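Local coordinates for protein neuraminidase (Influenza A virus, PDB 4GDI) that is a neuraminidase-like homotetrameric glycoprotein of a bat influenza A virus that may cleave terminal sialic acid, although its putative active site has diverged, at residues R43-C48 / P148-C152; I96-S102 / V113-R119; S140-R146 / I162-P167; S172-I176 / W187-T192. One frame throughout, in Å; residues are numbered along the deposited sequence.

How the interactions relate
From the N terminus, residues 43-48 open the longest loop, which interaction 1 closes about a hundred residues later at 148-152, near the centre of the chain. Nested inside it, interaction 2 runs from 96-102 to 113-119, where the chain passes from one propeller sheet into the next. Interaction 3 starts at 140-146, before that outer loop is shut, and ends at 162-167, so it crosses interaction 1. Interaction 4, between 172-176 and 187-192, follows in series on the same sheet as strand 158-165 of interaction 3. Interactions 1, 2 and 3 all touch one another, and Ser164 with His174 and Val163 with Arg175 carry the path on from interaction 3 to glycosylated interaction 4.

Interaction 1. Residues R43-C48 / P148-C152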
# COMPACT_ATOMS: atom_id res chain seq x y z
N ARG A 43 15.44 19.57 -4.68
CA ARG A 43 15.97 19.78 -3.35
C ARG A 43 15.79 18.50 -2.53
O ARG A 43 15.55 18.54 -1.32
CB ARG A 43 15.33 21.01 -2.70
CG ARG A 43 15.53 22.26 -3.57
CD ARG A 43 15.49 23.58 -2.82
NE ARG A 43 14.13 24.10 -2.69
CZ ARG A 43 13.44 24.69 -3.67
NH1 ARG A 43 13.97 24.85 -4.88
NH2 ARG A 43 12.21 25.13 -3.43
N ALA A 44 15.96 17.37 -3.19
CA ALA A 44 15.77 16.08 -2.56
C ALA A 44 16.99 15.66 -1.75
O ALA A 44 18.11 16.13 -1.98
CB ALA A 44 15.42 15.00 -3.59
N TYR A 45 16.74 14.78 -0.78
CA TYR A 45 17.81 14.19 0.03
C TYR A 45 17.26 12.93 0.68
O TYR A 45 16.07 12.65 0.60
CB TYR A 45 18.32 15.19 1.08
CG TYR A 45 17.25 15.70 2.03
CD1 TYR A 45 16.46 16.79 1.69
CD2 TYR A 45 17.03 15.10 3.26
CE1 TYR A 45 15.48 17.27 2.54
CE2 TYR A 45 16.05 15.57 4.14
CZ TYR A 45 15.28 16.66 3.76
OH TYR A 45 14.31 17.13 4.59
N VAL A 46 18.13 12.19 1.36
CA VAL A 46 17.73 10.92 1.93
C VAL A 46 17.86 10.95 3.44
O VAL A 46 18.79 11.55 3.97
CB VAL A 46 18.59 9.76 1.37
CG1 VAL A 46 18.24 8.45 2.10
CG2 VAL A 46 18.40 9.60 -0.15
N SER A 47 16.95 10.28 4.14
CA SER A 47 17.07 10.10 5.59
C SER A 47 16.30 8.85 6.00
O SER A 47 15.28 8.52 5.40
CB SER A 47 16.55 11.35 6.33
OG SER A 47 17.00 11.40 7.67
N CYS A 48 16.79 8.17 7.03
CA CYS A 48 16.29 6.84 7.38
C CYS A 48 15.73 6.77 8.81
O CYS A 48 16.19 7.51 9.70
CB CYS A 48 17.43 5.82 7.26
SG CYS A 48 18.52 6.03 5.82
N PRO A 148 18.96 23.37 4.97
CA PRO A 148 20.01 22.91 4.04
C PRO A 148 19.62 21.83 3.02
O PRO A 148 20.46 21.48 2.19
CB PRO A 148 21.08 22.36 4.98
CG PRO A 148 20.32 21.93 6.20
CD PRO A 148 19.17 22.88 6.34
N ASN A 149 18.40 21.32 3.07
CA ASN A 149 17.97 20.27 2.15
C ASN A 149 18.88 19.06 2.24
O ASN A 149 19.33 18.50 1.24
CB ASN A 149 17.87 20.82 0.72
CG ASN A 149 17.03 22.07 0.65
OD1 ASN A 149 15.88 22.08 1.11
ND2 ASN A 149 17.61 23.14 0.15
N SER A 150 19.14 18.66 3.47
CA SER A 150 19.87 17.44 3.76
C SER A 150 19.45 17.06 5.17
O SER A 150 18.92 17.89 5.90
CB SER A 150 21.37 17.70 3.72
OG SER A 150 22.12 16.50 3.67
N GLU A 151 19.69 15.82 5.57
CA GLU A 151 19.16 15.37 6.85
C GLU A 151 19.78 16.13 8.00
O GLU A 151 20.96 16.47 7.97
CB GLU A 151 19.33 13.86 7.07
CG GLU A 151 20.73 13.37 7.37
CD GLU A 151 20.74 11.87 7.75
OE1 GLU A 151 19.64 11.29 7.91
OE2 GLU A 151 21.82 11.26 7.88
N CYS A 152 18.97 16.38 9.03
CA CYS A 152 19.50 16.92 10.26
C CYS A 152 20.15 15.77 11.05
O CYS A 152 20.04 14.61 10.68
CB CYS A 152 18.45 17.72 11.06
SG CYS A 152 16.77 17.09 11.08
O HOH W 1 14.07 20.13 0.96
O HOH W 2 20.56 13.56 3.76
O HOH W 3 19.44 8.50 8.13
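Tyr45 lays its ring over the backbone of Ser150, with Tyr45 CG 3.6 Å from Ser150 CA on one face. CG lies between the backbone N and the carbonyl carbon (chi1 58°), which brings the ring down onto the 148-152 loop. Two residues on, Ser47 OG donates to Glu151 OE1 at 2.7 Å, arriving on the carboxylate's anti lone pair. At the other end, Arg43 CD rests 3.7 Å from Asn149 ND2, and the guanidinium and amide planes are turned 53° apart.

Waters fill in between. One donates to Val46 O at 2.7 Å and accepts from Glu151 N. A second donates to Glu151 OE1 at 2.8 Å while taking the Cys48 amide, and a third links Arg43 O to Asn149 OD1.

The second shell fixes these groups: Tyr45 OH bonds Ser102 OG, and Asn149 OD1 also receives the amide of Ser102. Arg43 reaches Arg100 O and Glu77, and Gln325 N bonds Glu151 OE2. Near the centre of the chain, one disulfide joins Cys48 to Cys53, and another ties Cys152 to Cys105 on strand 101-106 of a different sheet.

The strand and the loop are therefore not joined as a sheet. A side-chain hydroxyl, three waters, one aromatic face and the Arg43-Asn149 packing connect them, and each oxygen of the buried Glu151 carboxylate has a donor.

Interaction 2. Residues I96-S102 / V113-R119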
# COMPACT_ATOMS: atom_id res chain seq x y z
N ILE A 96 4.03 16.00 3.48
CA ILE A 96 4.33 16.17 4.91
C ILE A 96 3.96 17.55 5.45
O ILE A 96 3.24 17.66 6.44
CB ILE A 96 5.82 15.92 5.20
CG1 ILE A 96 6.19 14.47 4.86
CG2 ILE A 96 6.12 16.19 6.68
CD1 ILE A 96 7.66 14.19 4.94
N LEU A 97 4.48 18.60 4.81
CA LEU A 97 4.25 19.99 5.22
C LEU A 97 4.48 20.90 4.01
O LEU A 97 5.17 20.50 3.07
CB LEU A 97 5.24 20.42 6.32
CG LEU A 97 4.99 20.00 7.78
CD1 LEU A 97 6.21 20.34 8.58
CD2 LEU A 97 3.77 20.69 8.39
N PRO A 98 3.91 22.11 4.03
CA PRO A 98 4.33 23.11 3.04
C PRO A 98 5.75 23.57 3.34
O PRO A 98 6.11 23.67 4.52
CB PRO A 98 3.34 24.27 3.26
CG PRO A 98 2.84 24.09 4.64
CD PRO A 98 2.86 22.62 4.93
N GLY A 99 6.55 23.83 2.32
CA GLY A 99 7.92 24.28 2.52
C GLY A 99 8.69 24.50 1.23
O GLY A 99 8.45 23.81 0.24
N ARG A 100 9.60 25.47 1.26
CA ARG A 100 10.47 25.79 0.13
C ARG A 100 11.86 25.17 0.31
O ARG A 100 12.56 24.87 -0.66
CB ARG A 100 10.64 27.31 -0.01
CG ARG A 100 9.33 28.09 -0.01
CD ARG A 100 9.59 29.59 -0.06
NE ARG A 100 9.93 30.05 -1.40
CZ ARG A 100 9.05 30.51 -2.29
NH1 ARG A 100 7.76 30.60 -1.98
NH2 ARG A 100 9.47 30.90 -3.48
N SER A 101 12.26 25.02 1.57
CA SER A 101 13.44 24.25 1.91
C SER A 101 13.15 23.45 3.17
O SER A 101 12.19 23.72 3.89
CB SER A 101 14.66 25.15 2.10
OG SER A 101 14.54 26.03 3.21
N SER A 102 13.97 22.45 3.43
CA SER A 102 13.67 21.55 4.55
C SER A 102 14.86 20.80 5.11
O SER A 102 15.96 20.81 4.56
CB SER A 102 12.62 20.53 4.11
OG SER A 102 13.21 19.47 3.39
N VAL A 113 10.99 17.25 11.61
CA VAL A 113 10.96 17.82 10.27
C VAL A 113 10.94 19.33 10.40
O VAL A 113 10.16 19.86 11.18
CB VAL A 113 9.69 17.38 9.50
CG1 VAL A 113 9.61 18.09 8.15
CG2 VAL A 113 9.64 15.86 9.33
N LEU A 114 11.80 20.01 9.66
CA LEU A 114 11.79 21.46 9.59
C LEU A 114 11.52 21.92 8.16
O LEU A 114 12.05 21.35 7.19
CB LEU A 114 13.14 22.04 10.05
CG LEU A 114 13.63 21.74 11.48
CD1 LEU A 114 14.47 20.46 11.52
CD2 LEU A 114 14.44 22.93 11.97
N VAL A 115 10.69 22.95 8.03
CA VAL A 115 10.44 23.56 6.72
C VAL A 115 10.50 25.08 6.83
O VAL A 115 10.17 25.66 7.88
CB VAL A 115 9.06 23.19 6.14
CG1 VAL A 115 9.02 21.73 5.69
CG2 VAL A 115 7.97 23.48 7.14
N ALA A 116 10.87 25.72 5.73
CA ALA A 116 10.88 27.17 5.67
C ALA A 116 9.82 27.63 4.68
O ALA A 116 9.67 27.04 3.62
CB ALA A 116 12.25 27.68 5.29
N ASN A 117 9.06 28.66 5.06
CA ASN A 117 8.04 29.25 4.19
C ASN A 117 8.08 30.77 4.25
O ASN A 117 8.62 31.36 5.19
CB ASN A 117 6.64 28.78 4.59
CG ASN A 117 6.37 27.33 4.21
OD1 ASN A 117 6.02 27.02 3.07
ND2 ASN A 117 6.52 26.44 5.17
N GLY A 118 7.47 31.41 3.25
CA GLY A 118 7.39 32.86 3.21
C GLY A 118 8.59 33.46 2.51
O GLY A 118 9.58 32.78 2.25
N ARG A 119 8.51 34.74 2.20
CA ARG A 119 9.54 35.38 1.41
C ARG A 119 10.22 36.47 2.22
O ARG A 119 9.58 37.19 2.99
CB ARG A 119 8.94 35.97 0.12
CG ARG A 119 8.14 34.96 -0.70
CD ARG A 119 7.35 35.65 -1.82
NE ARG A 119 6.05 35.03 -2.07
CZ ARG A 119 5.80 34.12 -3.01
NH1 ARG A 119 6.77 33.69 -3.82
NH2 ARG A 119 4.58 33.62 -3.15
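Asn117 swings its amide toward Pro98 by setting CG beside its backbone N (chi1 -73°), and Leu97 uses a similar first torsion to lean over Val113 and Val115. Asn117 ND2 donates to Pro98 O at 2.9 Å. The bond is almost straight and lies in the amide plane, but it reaches the carbonyl oxygen from well above the carbonyl plane. Val115 CG2 also sits 3.2 Å from Pro98 O.

Leu97 CD1 touches both valines, 3.9 Å from Val115 CG2 and 4.1 Å from Val113 CG1; Leu97 slides past Val113 and lies oblique to Val115. Next to this apolar patch, Gly99 CA comes within 3.9 Å of Val115 CB.

Two backbone bonds carry the turn onward: Arg100 N to Ala116 O at 2.8 Å and Ala116 N to Ser101 O at 3.0 Å. Beyond them Ser102 and Val115 form an antiparallel non-hydrogen-bonded pair. At the outer end, Arg100 NH1 lies over one face of the Arg119 guanidinium, 3.7 Å from Arg119 NH1, like charges with planes 65° apart. Each has a weak, long ion pair, Arg100 with Glu77 and the poorly ordered Arg119 with Ser373 of a neighbouring subunit.

Strand 94-98, with a classic bulge where Ile96 and Leu97 both face Leu79, ends one sheet, and 101-106 begins the next. Such a passage from outermost to innermost strand is the blade-to-blade connection of the neuraminidase beta-propeller.

Interaction 3. Residues S140-R146 / I162-P167; sequences SRGGPLR and IVSDGP
Arg146 and Ser164 form a single antiparallel hydrogen-bonded pair, with Arg146 N 2.7 Å from Ser164 O and Ser164 N 3.0 Å from Arg146 O; before Arg146, the 140-146 loop wraps irregularly round Asp165 at the end of strand 158-165, in a four-stranded blade of the beta-propeller.

Asp165 organises the loop. With CG anti to the backbone N (chi1 -165°), its carboxylate reaches in and gathers amides. Asp165 OD2 takes Ser140 N at 2.9 Å on its syn lone pair, and it takes Arg141 N, also at 2.9 Å, from above the carboxylate plane. Asp165 OD1 accepts Gly143 N at 2.9 Å nearly along its C-O bond, and the amide of Gly166 besides. A water shared with Ser140 OG donates to OD2 as well, so both oxygens of this buried carboxylate are well supplied with donors. Leu145 CD2 rests against the carboxylate carbon and extends to Val163 CG1, giving the site an apolar wall. Past Gly143 the chain passes through a cis peptide into Pro144.

Arg146 bends at chi3 and folds its guanidinium back over the strand, with one face on Ser164. Its NE makes a salt bridge to Glu198. The two terminal nitrogens hold the strand's end: Arg146 NH1 donates to Gly166 O at 2.8 Å, and Arg146 NH2 donates to Asp165 O at 3.2 Å from above the carbonyl plane, 72° out of it.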
# COMPACT_ATOMS: atom_id res chain seq x y z
N SER A 140 15.43 36.94 11.21
CA SER A 140 15.85 38.07 12.05
C SER A 140 16.93 38.91 11.38
O SER A 140 17.30 39.96 11.89
CB SER A 140 16.34 37.56 13.40
OG SER A 140 17.54 36.82 13.27
N ARG A 141 17.44 38.45 10.24
CA ARG A 141 18.47 39.18 9.53
C ARG A 141 18.02 39.48 8.10
O ARG A 141 18.84 39.63 7.19
CB ARG A 141 19.77 38.38 9.53
CG ARG A 141 20.35 38.15 10.92
CD ARG A 141 20.91 39.45 11.50
NE ARG A 141 21.83 39.20 12.61
CZ ARG A 141 21.48 39.06 13.88
NH1 ARG A 141 20.20 39.14 14.25
NH2 ARG A 141 22.40 38.84 14.81
N GLY A 142 16.71 39.56 7.91
CA GLY A 142 16.17 39.97 6.62
C GLY A 142 15.57 38.84 5.80
O GLY A 142 14.79 39.10 4.88
N GLY A 143 15.94 37.60 6.11
CA GLY A 143 15.40 36.47 5.39
C GLY A 143 15.95 36.34 4.00
O GLY A 143 16.78 37.14 3.58
N PRO A 144 15.54 35.29 3.28
CA PRO A 144 14.68 34.25 3.85
C PRO A 144 15.47 33.31 4.75
O PRO A 144 16.69 33.18 4.60
CB PRO A 144 14.21 33.49 2.61
CG PRO A 144 15.34 33.63 1.64
CD PRO A 144 15.92 35.00 1.89
N LEU A 145 14.81 32.70 5.72
CA LEU A 145 15.42 31.57 6.41
C LEU A 145 15.59 30.42 5.42
O LEU A 145 14.74 30.20 4.56
CB LEU A 145 14.57 31.14 7.60
CG LEU A 145 14.53 32.17 8.72
CD1 LEU A 145 13.56 31.72 9.78
CD2 LEU A 145 15.92 32.41 9.30
N ARG A 146 16.72 29.73 5.55
CA ARG A 146 17.10 28.67 4.62
C ARG A 146 17.53 27.42 5.37
O ARG A 146 18.44 27.45 6.18
CB ARG A 146 18.23 29.16 3.71
CG ARG A 146 17.87 30.44 2.95
CD ARG A 146 18.96 30.87 2.00
NE ARG A 146 20.21 31.31 2.61
CZ ARG A 146 20.41 32.49 3.21
NH1 ARG A 146 19.40 33.33 3.41
NH2 ARG A 146 21.62 32.80 3.65
N ILE A 162 21.69 23.17 10.69
CA ILE A 162 22.20 24.48 10.31
C ILE A 162 21.10 25.28 9.63
O ILE A 162 20.52 24.83 8.65
CB ILE A 162 23.40 24.38 9.34
CG1 ILE A 162 24.49 23.44 9.90
CG2 ILE A 162 24.00 25.75 9.08
CD1 ILE A 162 24.94 23.78 11.28
N VAL A 163 20.81 26.46 10.16
CA VAL A 163 19.85 27.37 9.55
C VAL A 163 20.56 28.64 9.06
O VAL A 163 21.37 29.21 9.79
CB VAL A 163 18.76 27.78 10.56
CG1 VAL A 163 17.85 28.83 9.96
CG2 VAL A 163 17.97 26.56 11.01
N SER A 164 20.24 29.09 7.85
CA SER A 164 20.87 30.29 7.30
C SER A 164 19.84 31.40 7.09
O SER A 164 18.66 31.14 6.87
CB SER A 164 21.58 29.98 5.98
OG SER A 164 22.55 28.96 6.16
N ASP A 165 20.32 32.64 7.17
CA ASP A 165 19.48 33.84 7.13
C ASP A 165 20.26 34.91 6.38
O ASP A 165 21.47 34.76 6.16
CB ASP A 165 19.19 34.29 8.56
CG ASP A 165 18.04 35.30 8.66
OD1 ASP A 165 17.60 35.85 7.63
OD2 ASP A 165 17.60 35.55 9.81
N GLY A 166 19.59 35.98 5.97
CA GLY A 166 20.25 37.06 5.26
C GLY A 166 20.03 37.04 3.76
O GLY A 166 20.16 36.00 3.13
N PRO A 167 19.70 38.21 3.17
CA PRO A 167 19.36 38.29 1.74
C PRO A 167 20.52 38.10 0.78
O PRO A 167 20.29 37.78 -0.38
CB PRO A 167 18.81 39.71 1.59
CG PRO A 167 19.40 40.47 2.72
CD PRO A 167 19.48 39.49 3.85
O HOH W 4 18.95 34.25 12.03
O HOH W 5 21.37 26.48 5.66

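Interaction 4. Residues S172-I176 / W187-T192; sequences SVHRI and WKQLNT. With NAG (2-acetamido-2-deoxy-beta-D-glucopyranose), chain G.
Arg175 stretches its side chain over Trp187, and its guanidinium lies flat on the indole, the planes 11° apart. This is a cation-pi stack over the face of the six-membered ring, though the modelled spacing is too short to lean on. In the guanidinium plane, Gln189 OE1 is gripped side-on, 3.0 Å from Arg175 NE on a lone pair and 3.1 Å from Arg175 NH2, nearly in line with its C=O bond. Gln189 reaches there with CG anti to its backbone N (chi1 -170°), Gln189 CD lying 3.4 Å from Val173 CG1. This is the solvent side: Trp187 is exposed, though Tyr177 also stacks on it, and a crystal neighbour that touches it may influence its position.

Three backbone bonds pair the strands: Ile176 N to Lys188 O at 2.9 Å, Lys188 N to Ile176 O, and Leu190 N to His174 O. The opposite face is closely packed. Ile176 CD1 meets Leu190 CD2 at 3.7 Å, crossing at about a right angle, with Phe227 and Leu225 of the next sheet against them. Where the strands part, Thr192 OG1 lies in the plane of the His174 ring at its edge. Asn191 turns outward and carries the N-linked sugar, ND2 bonded to NAG C1 at 1.4 Å.

The packed face thus combines an apolar contact with a buried histidine held at both ring nitrogens, by Ser172 OG and Ser164 OG, and a water bridging His174 N, Leu190 O and Thr192 OG1; on the outer face, ring and carbonyl together restrain the flat cation.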
# COMPACT_ATOMS: atom_id res chain seq x y z
N SER A 172 25.91 36.59 4.73
CA SER A 172 25.00 35.58 5.23
C SER A 172 25.22 35.30 6.71
O SER A 172 26.31 35.51 7.24
CB SER A 172 25.14 34.29 4.43
OG SER A 172 26.49 33.84 4.43
N VAL A 173 24.17 34.83 7.37
CA VAL A 173 24.26 34.44 8.78
C VAL A 173 23.94 32.94 8.88
O VAL A 173 23.05 32.46 8.19
CB VAL A 173 23.29 35.27 9.64
CG1 VAL A 173 23.31 34.80 11.09
CG2 VAL A 173 23.65 36.75 9.55
N HIS A 174 24.69 32.23 9.71
CA HIS A 174 24.53 30.78 9.84
C HIS A 174 24.52 30.40 11.31
O HIS A 174 25.39 30.81 12.08
CB HIS A 174 25.64 30.06 9.08
CG HIS A 174 25.78 30.53 7.68
ND1 HIS A 174 24.90 30.15 6.68
CD2 HIS A 174 26.62 31.43 7.11
CE1 HIS A 174 25.23 30.75 5.56
NE2 HIS A 174 26.27 31.53 5.79
N ARG A 175 23.49 29.66 11.71
CA ARG A 175 23.33 29.26 13.09
C ARG A 175 23.16 27.74 13.21
O ARG A 175 22.52 27.12 12.37
CB ARG A 175 22.07 29.91 13.66
CG ARG A 175 22.13 31.41 13.76
CD ARG A 175 20.86 31.96 14.37
NE ARG A 175 20.99 33.37 14.69
CZ ARG A 175 20.07 34.09 15.32
NH1 ARG A 175 18.93 33.52 15.71
NH2 ARG A 175 20.30 35.37 15.57
N ILE A 176 23.74 27.16 14.26
CA ILE A 176 23.40 25.81 14.66
C ILE A 176 22.24 25.89 15.62
O ILE A 176 22.30 26.63 16.61
CB ILE A 176 24.54 25.11 15.40
CG1 ILE A 176 25.81 25.10 14.57
CG2 ILE A 176 24.12 23.68 15.75
CD1 ILE A 176 27.02 24.61 15.33
N TRP A 187 20.70 27.91 20.51
CA TRP A 187 21.33 28.04 19.22
C TRP A 187 22.60 28.85 19.37
O TRP A 187 22.81 29.55 20.36
CB TRP A 187 20.37 28.68 18.21
CG TRP A 187 19.80 29.99 18.63
CD1 TRP A 187 18.63 30.20 19.30
CD2 TRP A 187 20.36 31.28 18.40
NE1 TRP A 187 18.44 31.55 19.51
CE2 TRP A 187 19.49 32.23 18.96
CE3 TRP A 187 21.52 31.73 17.77
CZ2 TRP A 187 19.74 33.59 18.91
CZ3 TRP A 187 21.77 33.08 17.72
CH2 TRP A 187 20.88 34.00 18.29
N LYS A 188 23.46 28.72 18.37
CA LYS A 188 24.77 29.34 18.40
C LYS A 188 24.99 29.93 17.01
O LYS A 188 24.87 29.23 16.01
CB LYS A 188 25.81 28.27 18.76
CG LYS A 188 27.26 28.61 18.46
CD LYS A 188 27.82 29.62 19.41
CE LYS A 188 28.74 28.97 20.44
NZ LYS A 188 27.98 28.16 21.44
N GLN A 189 25.24 31.23 16.93
CA GLN A 189 25.53 31.83 15.64
C GLN A 189 27.00 31.59 15.35
O GLN A 189 27.85 31.90 16.16
CB GLN A 189 25.20 33.32 15.64
CG GLN A 189 25.26 33.99 14.28
CD GLN A 189 24.48 35.29 14.24
OE1 GLN A 189 23.26 35.32 14.50
NE2 GLN A 189 25.17 36.39 13.93
N LEU A 190 27.30 30.98 14.20
CA LEU A 190 28.68 30.72 13.82
C LEU A 190 29.37 32.01 13.35
O LEU A 190 28.75 32.84 12.71
CB LEU A 190 28.71 29.72 12.67
CG LEU A 190 28.02 28.39 12.96
CD1 LEU A 190 28.06 27.50 11.72
CD2 LEU A 190 28.67 27.74 14.14
N ASN A 191 30.65 32.15 13.66
CA ASN A 191 31.45 33.23 13.08
C ASN A 191 31.93 32.84 11.69
O ASN A 191 32.90 32.10 11.53
CB ASN A 191 32.64 33.61 13.98
CG ASN A 191 33.51 34.72 13.37
OD1 ASN A 191 33.17 35.27 12.31
ND2 ASN A 191 34.63 35.03 14.01
N THR A 192 31.23 33.34 10.67
CA THR A 192 31.52 33.01 9.28
C THR A 192 31.99 34.24 8.49
O THR A 192 31.84 34.31 7.26
CB THR A 192 30.29 32.39 8.59
OG1 THR A 192 29.17 33.28 8.72
CG2 THR A 192 29.94 31.04 9.23
C1 NAG G . 35.54 35.77 13.16
C2 NAG G . 36.57 36.19 14.20
C3 NAG G . 37.81 36.85 13.61
C4 NAG G . 38.32 36.09 12.39
C5 NAG G . 37.16 35.69 11.47
C6 NAG G . 37.66 34.85 10.29
C7 NAG G . 36.03 36.63 16.49
C8 NAG G . 35.35 37.50 17.51
N2 NAG G . 35.97 37.03 15.22
O3 NAG G . 38.77 36.75 14.63
O4 NAG G . 39.27 36.86 11.69
O5 NAG G . 36.21 34.96 12.21
O6 NAG G . 38.34 33.73 10.81
O7 NAG G . 36.61 35.60 16.83
O HOH W 6 28.97 34.86 6.63
O HOH W 7 27.06 33.41 10.67